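Local coordinates for protein PTS system, cellobiose-specific IIA component (PDB 3K1S) that probably relays phosphate from the phosphocarrier protein to the IIB component during cellobiose uptake, as the IIA component of a sugar phosphotransferase system, at residues R23-A26 with M27-L30; Q35-M38 with A39-D42; H84-N87 with A88-V91; F98-L101 with Y102-L105. All blocks are in the same frame, centred on the assembly; numbering follows the deposited sequence. Where two conformers were deposited one is given.

Contact 1. Residues R23-A26 with M27-L30; sequences RSFA and MEAL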
loop_
_atom_site.group_PDB
_atom_site.type_symbol
_atom_site.label_atom_id
_atom_site.label_comp_id
_atom_site.label_asym_id
_atom_site.label_seq_id
_atom_site.Cartn_x
_atom_site.Cartn_y
_atom_site.Cartn_z
ATOM N N ARG A 23 3.827 -9.348 6.274
ATOM C CA ARG A 23 2.626 -9.382 5.498
ATOM C C ARG A 23 1.948 -10.751 5.607
ATOM O O ARG A 23 0.769 -10.828 5.802
ATOM C CB ARG A 23 2.940 -9.063 4.042
ATOM C CG ARG A 23 1.750 -8.949 3.177
ATOM C CD ARG A 23 2.059 -9.166 1.714
ATOM N NE ARG A 23 0.855 -9.609 1.034
ATOM C CZ ARG A 23 0.541 -10.880 0.810
ATOM N NH1 ARG A 23 1.367 -11.845 1.176
ATOM N NH2 ARG A 23 -0.597 -11.189 0.216
ATOM N N SER A 24 2.727 -11.806 5.530
ATOM C CA SER A 24 2.210 -13.165 5.689
ATOM C C SER A 24 1.520 -13.389 7.039
ATOM O O SER A 24 0.454 -14.014 7.099
ATOM C CB SER A 24 3.327 -14.189 5.483
ATOM O OG SER A 24 3.780 -14.157 4.138
ATOM N N PHE A 25 2.113 -12.881 8.117
ATOM C CA PHE A 25 1.502 -13.022 9.446
ATOM C C PHE A 25 0.176 -12.286 9.504
ATOM O O PHE A 25 -0.816 -12.812 10.014
ATOM C CB PHE A 25 2.437 -12.538 10.566
ATOM C CG PHE A 25 3.508 -13.536 10.959
ATOM C CD1 PHE A 25 3.184 -14.862 11.233
ATOM C CD2 PHE A 25 4.839 -13.132 11.086
ATOM C CE1 PHE A 25 4.161 -15.778 11.614
ATOM C CE2 PHE A 25 5.827 -14.035 11.466
ATOM C CZ PHE A 25 5.488 -15.366 11.732
ATOM N N ALA A 26 0.154 -11.072 8.962
ATOM C CA ALA A 26 -1.064 -10.268 8.944
ATOM C C ALA A 26 -2.193 -10.956 8.175
ATOM O O ALA A 26 -3.326 -10.993 8.645
ATOM C CB ALA A 26 -0.782 -8.873 8.384
HETATM N N MSE A 27 -1.888 -11.509 7.003
HETATM C CA MSE A 27 -2.909 -12.204 6.211
HETATM C C MSE A 27 -3.354 -13.511 6.882
HETATM O O MSE A 27 -4.537 -13.856 6.857
HETATM C CB MSE A 27 -2.433 -12.460 4.772
HETATM C CG MSE A 27 -2.216 -11.198 3.937
HETATM SE SE MSE A 27 -3.734 -9.941 3.850
HETATM C CE MSE A 27 -5.084 -11.122 3.062
ATOM N N GLU A 28 -2.407 -14.228 7.484
ATOM C CA GLU A 28 -2.725 -15.436 8.248
ATOM C C GLU A 28 -3.695 -15.097 9.379
ATOM O O GLU A 28 -4.668 -15.819 9.611
ATOM C CB GLU A 28 -1.448 -16.114 8.765
ATOM C CG GLU A 28 -0.606 -16.753 7.629
ATOM C CD GLU A 28 0.898 -16.833 7.916
ATOM O OE1 GLU A 28 1.353 -16.464 9.023
ATOM O OE2 GLU A 28 1.636 -17.267 7.009
ATOM N N ALA A 29 -3.440 -13.974 10.048
ATOM C CA ALA A 29 -4.310 -13.467 11.111
ATOM C C ALA A 29 -5.693 -13.093 10.579
ATOM O O ALA A 29 -6.715 -13.403 11.205
ATOM C CB ALA A 29 -3.668 -12.273 11.804
ATOM N N LEU A 30 -5.718 -12.423 9.430
ATOM C CA LEU A 30 -6.970 -12.058 8.784
ATOM C C LEU A 30 -7.777 -13.328 8.528
ATOM O O LEU A 30 -8.951 -13.413 8.912
ATOM C CB LEU A 30 -6.712 -11.281 7.487
ATOM C CG LEU A 30 -7.879 -10.536 6.825
ATOM C CD1 LEU A 30 -7.366 -9.502 5.839
ATOM C CD2 LEU A 30 -8.847 -11.495 6.131
#
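Arg23 with Met27, and Phe25 with Glu28, meet one turn apart on helix 10-34, so this is a local intrahelical contact in the first of the three helices that make up this spectrin repeat-like, all-alpha subunit. Four successive i to i+4 backbone bonds establish the alpha-helical path. They run from Met27 N to Arg23 O (3.0 Å) through to Leu30 N to Ala26 O (2.9 Å), with no N-H...O angle below 155°.

On one side, the extended arginine brings its guanidinium over the selenomethionine. Met27 CG lies 4.0 Å above the Arg23 guanidinium plane, displaced toward the rim, and NH2 of Arg23 is 4.1 Å from Met27 CG. Because Arg23 was deposited in two conformers, this overlap holds for one of them; there NH2 also forms a salt bridge to Glu93 of the second subunit. Val91 packs on both Ala26 and Met27, while Ala29 lies against Ala44 and Met45, so Ala26 and Met27 face helix 76-108 and Ala29 faces helix 38-67.

On another side, the carboxylate of Glu28 reaches back along the helix. With CG beside the backbone N (chi1 -70°) and the chain beyond extended, Glu28 OE2 comes 3.8 Å from Ser24 CB. Glu28 OE1 is 3.2 Å from Ser24 O, two acceptors that are not hydrogen-bonded; Ser24 O takes Glu28 N, and Ser24 OG bonds Gly20 O. The Phe25 ring and the carboxylate plane stand 82° apart, and Glu28 OE1 approaches the ring obliquely, 3.3 Å from Phe25 CD1.

Contact 2. Residues Q35-M38 with A39-D42; sequences QGKM and AEAD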
loop_
_atom_site.group_PDB
_atom_site.type_symbol
_atom_site.label_atom_id
_atom_site.label_comp_id
_atom_site.label_asym_id
_atom_site.label_seq_id
_atom_site.Cartn_x
_atom_site.Cartn_y
_atom_site.Cartn_z
ATOM N N GLN A 35 -12.384 -17.130 10.244
ATOM C CA GLN A 35 -12.878 -18.439 10.683
ATOM C C GLN A 35 -13.360 -18.414 12.129
ATOM O O GLN A 35 -13.758 -19.444 12.675
ATOM C CB GLN A 35 -11.788 -19.502 10.532
ATOM C CG GLN A 35 -11.439 -19.855 9.099
ATOM C CD GLN A 35 -10.152 -20.652 9.005
ATOM O OE1 GLN A 35 -10.044 -21.752 9.552
ATOM N NE2 GLN A 35 -9.167 -20.098 8.309
ATOM N N GLY A 36 -13.316 -17.236 12.746
ATOM C CA GLY A 36 -13.708 -17.081 14.137
ATOM C C GLY A 36 -12.624 -17.531 15.099
ATOM O O GLY A 36 -12.878 -17.681 16.296
ATOM N N LYS A 37 -11.417 -17.738 14.571
ATOM C CA LYS A 37 -10.258 -18.137 15.369
ATOM C C LYS A 37 -9.532 -16.891 15.867
ATOM O O LYS A 37 -8.455 -16.531 15.373
ATOM C CB LYS A 37 -9.325 -19.029 14.542
ATOM C CG LYS A 37 -9.877 -20.442 14.269
ATOM C CD LYS A 37 -8.887 -21.304 13.487
ATOM C CE LYS A 37 -7.762 -21.826 14.374
ATOM N NZ LYS A 37 -6.840 -22.744 13.651
HETATM N N MSE A 38 -10.140 -16.236 16.850
HETATM C CA MSE A 38 -9.734 -14.898 17.281
HETATM C C MSE A 38 -8.414 -14.856 18.049
HETATM O O MSE A 38 -7.613 -13.939 17.861
HETATM C CB MSE A 38 -10.862 -14.235 18.093
HETATM C CG MSE A 38 -12.164 -14.040 17.309
HETATM SE SE MSE A 38 -11.919 -13.277 15.503
HETATM C CE MSE A 38 -13.794 -13.272 14.955
ATOM N N ALA A 39 -8.190 -15.850 18.903
ATOM C CA ALA A 39 -6.961 -15.948 19.688
ATOM C C ALA A 39 -5.743 -16.203 18.801
ATOM O O ALA A 39 -4.664 -15.671 19.061
ATOM C CB ALA A 39 -7.089 -17.040 20.745
ATOM N N GLU A 40 -5.931 -17.025 17.768
ATOM C CA GLU A 40 -4.889 -17.314 16.790
ATOM C C GLU A 40 -4.617 -16.081 15.920
ATOM O O GLU A 40 -3.478 -15.830 15.516
ATOM C CB GLU A 40 -5.286 -18.517 15.920
ATOM C CG GLU A 40 -5.286 -19.880 16.645
ATOM C CD GLU A 40 -6.586 -20.202 17.397
ATOM O OE1 GLU A 40 -7.524 -19.371 17.429
ATOM O OE2 GLU A 40 -6.671 -21.312 17.961
ATOM N N ALA A 41 -5.673 -15.324 15.630
ATOM C CA ALA A 41 -5.559 -14.055 14.915
ATOM C C ALA A 41 -4.781 -13.032 15.742
ATOM O O ALA A 41 -3.825 -12.434 15.257
ATOM C CB ALA A 41 -6.939 -13.513 14.568
ATOM N N ASP A 42 -5.194 -12.836 16.992
ATOM C CA ASP A 42 -4.495 -11.910 17.883
ATOM C C ASP A 42 -2.998 -12.220 17.966
ATOM O O ASP A 42 -2.171 -11.311 17.882
ATOM C CB ASP A 42 -5.129 -11.904 19.282
ATOM C CG ASP A 42 -6.513 -11.258 19.305
ATOM O OD1 ASP A 42 -6.898 -10.589 18.321
ATOM O OD2 ASP A 42 -7.223 -11.419 20.320
#
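Lys37, Met38 and Glu40 carry this local contact, where the chain leaves the turn after helix 10-34 and starts helix 38-67. Gly36 closes the first helix in a Schellman motif with positive phi, and Lys37 follows as the N-cap residue of the second, at the centre of an inverse gamma turn whose Met38 N to Gly36 O bond is weak.

Met38, a selenomethionine, joins the contact through its backbone: its carbonyl O receives Asp42 N at 2.8 Å, one of the opening bonds of the helix, and Ala41 N to Lys37 O, at 3.0 Å, is another. The Met38 side chain starts away from residues 39-42 and, bent at chi2 (-46°), packs on Ala33 of helix 10-34 and on Tyr102, Lys103 and Glu106 of helix 76-108. The Asp42 carboxylate is engaged elsewhere, in a salt bridge from OD1 to Lys103 NZ.

Lys37 and Glu40 both fold to meet: the lysine bends at chi3 (77°) and the glutamate at chi2 (85°). Glu40 OE1 thereby comes 3.4 Å from Lys37 CB, and Glu40 CD lies 3.6 Å from Lys37 CE. Phe32 touches both side chains. Lys37 NZ remains 4.5 Å from Glu40 OE2, beyond a salt bridge, so the opposite charges probably attract at longer range while the carboxylate rests on the methylene carbons of the lysine.

Contact 3. Residues H84-N87 with A88-V91; sequences HLMN and AITV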
loop_
_atom_site.group_PDB
_atom_site.type_symbol
_atom_site.label_atom_id
_atom_site.label_comp_id
_atom_site.label_asym_id
_atom_site.label_seq_id
_atom_site.Cartn_x
_atom_site.Cartn_y
_atom_site.Cartn_z
ATOM N N HIS A 84 7.812 -3.203 -0.313
ATOM C CA HIS A 84 7.391 -4.318 0.540
ATOM C C HIS A 84 7.292 -3.942 2.016
ATOM O O HIS A 84 6.339 -4.337 2.685
ATOM C CB HIS A 84 8.287 -5.546 0.350
ATOM C CG HIS A 84 7.918 -6.379 -0.834
ATOM N ND1 HIS A 84 6.685 -6.983 -0.964
ATOM C CD2 HIS A 84 8.616 -6.704 -1.949
ATOM C CE1 HIS A 84 6.638 -7.644 -2.107
ATOM N NE2 HIS A 84 7.796 -7.490 -2.725
ATOM N N LEU A 85 8.261 -3.177 2.520
ATOM C CA LEU A 85 8.256 -2.768 3.929
ATOM C C LEU A 85 7.042 -1.905 4.231
ATOM O O LEU A 85 6.289 -2.189 5.164
ATOM C CB LEU A 85 9.537 -2.023 4.305
ATOM C CG LEU A 85 9.577 -1.388 5.709
ATOM C CD1 LEU A 85 9.516 -2.446 6.799
ATOM C CD2 LEU A 85 10.808 -0.527 5.882
HETATM N N MSE A 86 6.859 -0.855 3.434
HETATM C CA MSE A 86 5.709 0.033 3.571
HETATM C C MSE A 86 4.375 -0.684 3.323
HETATM O O MSE A 86 3.376 -0.372 3.974
HETATM C CB MSE A 86 5.853 1.267 2.666
HETATM C CG MSE A 86 6.959 2.215 3.123
HETATM SE SE MSE A 86 6.637 2.968 4.916
HETATM C CE MSE A 86 5.351 4.360 4.418
ATOM N N ASN A 87 4.370 -1.643 2.399
ATOM C CA ASN A 87 3.191 -2.476 2.146
ATOM C C ASN A 87 2.794 -3.354 3.337
ATOM O O ASN A 87 1.612 -3.464 3.668
ATOM C CB ASN A 87 3.384 -3.360 0.908
ATOM C CG ASN A 87 2.101 -4.056 0.498
ATOM O OD1 ASN A 87 1.084 -3.405 0.273
ATOM N ND2 ASN A 87 2.136 -5.381 0.423
ATOM N N ALA A 88 3.787 -3.980 3.965
ATOM C CA ALA A 88 3.569 -4.810 5.154
ATOM C C ALA A 88 2.925 -4.003 6.276
ATOM O O ALA A 88 1.999 -4.467 6.940
ATOM C CB ALA A 88 4.891 -5.419 5.620
ATOM N N ILE A 89 3.418 -2.786 6.477
ATOM C CA ILE A 89 2.869 -1.877 7.477
ATOM C C ILE A 89 1.396 -1.567 7.165
ATOM O O ILE A 89 0.545 -1.582 8.056
ATOM C CB ILE A 89 3.729 -0.578 7.576
ATOM C CG1 ILE A 89 5.104 -0.895 8.181
ATOM C CG2 ILE A 89 3.028 0.496 8.385
ATOM C CD1 ILE A 89 6.176 0.191 7.963
ATOM N N THR A 90 1.100 -1.294 5.896
ATOM C CA THR A 90 -0.270 -0.990 5.483
ATOM C C THR A 90 -1.187 -2.196 5.657
ATOM O O THR A 90 -2.296 -2.061 6.172
ATOM C CB THR A 90 -0.325 -0.459 4.033
ATOM O OG1 THR A 90 0.298 0.830 3.989
ATOM C CG2 THR A 90 -1.766 -0.330 3.548
ATOM N N VAL A 91 -0.718 -3.368 5.237
ATOM C CA VAL A 91 -1.505 -4.600 5.341
ATOM C C VAL A 91 -1.795 -4.972 6.801
ATOM O O VAL A 91 -2.917 -5.335 7.138
ATOM C CB VAL A 91 -0.836 -5.775 4.579
ATOM C CG1 VAL A 91 -1.603 -7.068 4.778
ATOM C CG2 VAL A 91 -0.746 -5.449 3.086
#
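Met86 and Ile89, together with Leu85, supply the apolar part of this local contact midway along helix 76-108. Bends at both chi2 and chi3 of the selenomethionine bring Met86 SE to 4.1 Å from Ile89 CD1. Ile89 CD1 is also 4.4 Å from Leu85 CG, so the end of the isoleucine is approached by neighbours three and four residues back. Leu85 continues onto Ala55 and Gln59 of helix 38-67, and Ile89 onto Ile52.

Mixed polar and apolar packing joins Asn87 to Val91. The amide CG is anti to the backbone N (chi1 -171°), and from there OD1 and ND2 of Asn87 are each 3.9 Å from Val91 CG2, so the methyl favours neither end of the amide. Val91 CG2 is also tight against the helix, 3.1 Å from Asn87 O.

Backbone hydrogen bonds form the third group. Val91 N to Asn87 O is the shortest at 2.8 Å, with the donor nearly in line with the carbonyl bond (C=O...N 160°); Ile89 N to Leu85 O is the longest at 3.2 Å.

Polar ends bond between chains: Asn87 OD1 to Thr90 OG1 of the second subunit, and Thr90 OG1 to both Asn87 OD1 and Arg23 NH2 of the third. This is consistent with a ring of asparagine-threonine pairs round the centre of the trimeric helical bundle of this lactose/cellobiose IIA family protein.

Contact 4. Residues F98-L101 with Y102-L105; sequences FIDL and YKKL. With NA (sodium ion), chain J.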
loop_
_atom_site.group_PDB
_atom_site.type_symbol
_atom_site.label_atom_id
_atom_site.label_comp_id
_atom_site.label_asym_id
_atom_site.label_seq_id
_atom_site.Cartn_x
_atom_site.Cartn_y
_atom_site.Cartn_z
ATOM N N PHE A 98 -9.901 -5.426 9.619
ATOM C CA PHE A 98 -10.718 -6.575 9.223
ATOM C C PHE A 98 -11.037 -7.461 10.422
ATOM O O PHE A 98 -12.174 -7.918 10.584
ATOM C CB PHE A 98 -10.036 -7.401 8.135
ATOM C CG PHE A 98 -10.161 -6.810 6.769
ATOM C CD1 PHE A 98 -11.368 -6.872 6.081
ATOM C CD2 PHE A 98 -9.076 -6.187 6.166
ATOM C CE1 PHE A 98 -11.490 -6.318 4.815
ATOM C CE2 PHE A 98 -9.192 -5.632 4.897
ATOM C CZ PHE A 98 -10.397 -5.699 4.221
ATOM N N ILE A 99 -10.026 -7.695 11.254
ATOM C CA ILE A 99 -10.168 -8.546 12.429
ATOM C C ILE A 99 -11.207 -7.975 13.398
ATOM O O ILE A 99 -12.057 -8.712 13.907
ATOM C CB ILE A 99 -8.806 -8.772 13.125
ATOM C CG1 ILE A 99 -7.838 -9.472 12.157
ATOM C CG2 ILE A 99 -8.979 -9.585 14.409
ATOM C CD1 ILE A 99 -6.378 -9.337 12.524
ATOM N N ASP A 100 -11.148 -6.664 13.633
ATOM C CA ASP A 100 -12.106 -6.009 14.527
ATOM C C ASP A 100 -13.513 -6.102 13.970
ATOM O O ASP A 100 -14.471 -6.316 14.714
ATOM C CB ASP A 100 -11.723 -4.550 14.792
ATOM C CG ASP A 100 -11.120 -4.345 16.174
ATOM O OD1 ASP A 100 -10.811 -5.347 16.860
ATOM O OD2 ASP A 100 -10.965 -3.175 16.586
ATOM N N LEU A 101 -13.626 -5.964 12.653
ATOM C CA LEU A 101 -14.905 -6.063 11.973
ATOM C C LEU A 101 -15.483 -7.474 12.082
ATOM O O LEU A 101 -16.692 -7.641 12.249
ATOM C CB LEU A 101 -14.775 -5.614 10.509
ATOM C CG LEU A 101 -16.015 -5.605 9.610
ATOM C CD1 LEU A 101 -17.188 -4.876 10.254
ATOM C CD2 LEU A 101 -15.672 -4.975 8.268
ATOM N N TYR A 102 -14.628 -8.488 11.998
ATOM C CA TYR A 102 -15.087 -9.869 12.198
ATOM C C TYR A 102 -15.520 -10.154 13.633
ATOM O O TYR A 102 -16.452 -10.932 13.854
ATOM C CB TYR A 102 -14.048 -10.891 11.723
ATOM C CG TYR A 102 -14.108 -11.140 10.234
ATOM C CD1 TYR A 102 -15.177 -11.834 9.672
ATOM C CD2 TYR A 102 -13.103 -10.675 9.384
ATOM C CE1 TYR A 102 -15.247 -12.064 8.304
ATOM C CE2 TYR A 102 -13.165 -10.899 8.008
ATOM C CZ TYR A 102 -14.244 -11.593 7.478
ATOM O OH TYR A 102 -14.326 -11.829 6.125
ATOM N N LYS A 103 -14.853 -9.523 14.599
ATOM C CA LYS A 103 -15.251 -9.634 16.008
ATOM C C LYS A 103 -16.618 -9.005 16.255
ATOM O O LYS A 103 -17.424 -9.550 17.013
ATOM C CB LYS A 103 -14.200 -9.032 16.945
ATOM C CG LYS A 103 -12.995 -9.937 17.155
ATOM C CD LYS A 103 -11.889 -9.258 17.942
ATOM C CE LYS A 103 -10.692 -10.189 18.062
ATOM N NZ LYS A 103 -9.437 -9.482 18.436
ATOM N N LYS A 104 -16.878 -7.871 15.606
ATOM C CA LYS A 104 -18.168 -7.187 15.734
ATOM C C LYS A 104 -19.294 -8.026 15.139
ATOM O O LYS A 104 -20.383 -8.106 15.708
ATOM C CB LYS A 104 -18.138 -5.809 15.064
ATOM C CG LYS A 104 -19.295 -4.907 15.482
ATOM C CD LYS A 104 -19.634 -3.865 14.425
ATOM C CE LYS A 104 -20.403 -2.684 15.019
ATOM N NZ LYS A 104 -21.591 -3.087 15.836
ATOM N N LEU A 105 -19.023 -8.647 13.992
ATOM C CA LEU A 105 -20.015 -9.473 13.310
ATOM C C LEU A 105 -20.379 -10.730 14.104
ATOM O O LEU A 105 -21.497 -11.234 13.990
ATOM C CB LEU A 105 -19.547 -9.829 11.900
ATOM C CG LEU A 105 -19.334 -8.657 10.934
ATOM C CD1 LEU A 105 -18.777 -9.149 9.608
ATOM C CD2 LEU A 105 -20.620 -7.863 10.713
HETATM NA NA NA J . -13.361 -10.703 4.531
HETATM O O HOH W 1 -8.856 -7.159 17.591
#
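Tyr102 sits on the turn begun by Phe98, its side chain rotated (chi1 -83°) to put CG beside its own backbone N. The ring therefore passes close to the preceding turn, with Tyr102 CD2 3.1 Å from Phe98 O in an oblique approach, and its far end reaches a sodium ion. Tyr102 OH binds that ion at 2.2 Å, and the metal lies in the plane of the ring at its edge. The carbonyl O of Glu97 of the second subunit binds the same sodium.

Lys103 is extended beyond CG and runs alongside Ile99, both pointing the same way, with Lys103 NZ 4.1 Å from Ile99 CG2. Asp100 is less relaxed: its chi1 of -104° is well off a staggered value. Asp100 OD1 accepts a hydrogen bond from a water at 2.8 Å, and this water accepts one from Lys103 NZ at 2.5 Å, a short leg of doubtful exact length. The charged atoms do not meet directly (Asp100 OD1 to Lys103 NZ 4.6 Å), although Asp100 OD1 lies 4.2 Å from Lys103 CD. Each has a stronger partner, Asp42 for Lys103 and Lys34 of the third subunit for Asp100.

Leu101 CD1 meets Leu105 CG at 4.4 Å, and both pack on leucines of neighbouring subunits. Chemically, acid and base here appear bridged by a water, and the sodium ties the phenol oxygen to a main-chain oxygen across the interface.

How the contacts relate
Along the chain the contacts follow in series: contact 1 on helix 10-34, contact 2 at the turn into helix 38-67, then contacts 3 and 4, both on helix 76-108 with centres about 21 Å apart. Contact 1 touches each of the others, its Met27 SE lying 3.7 Å from Val91 CG1 of contact 3 and its Leu30 CD1 3.7 Å from Phe98 CD2 of contact 4. Contacts 2 and 4, centres about 10 Å apart, are joined by the salt bridge already described. Contacts 1, 3 and 4 also touch the second subunit, so the local turns serve both the three-helix fold and the trimer.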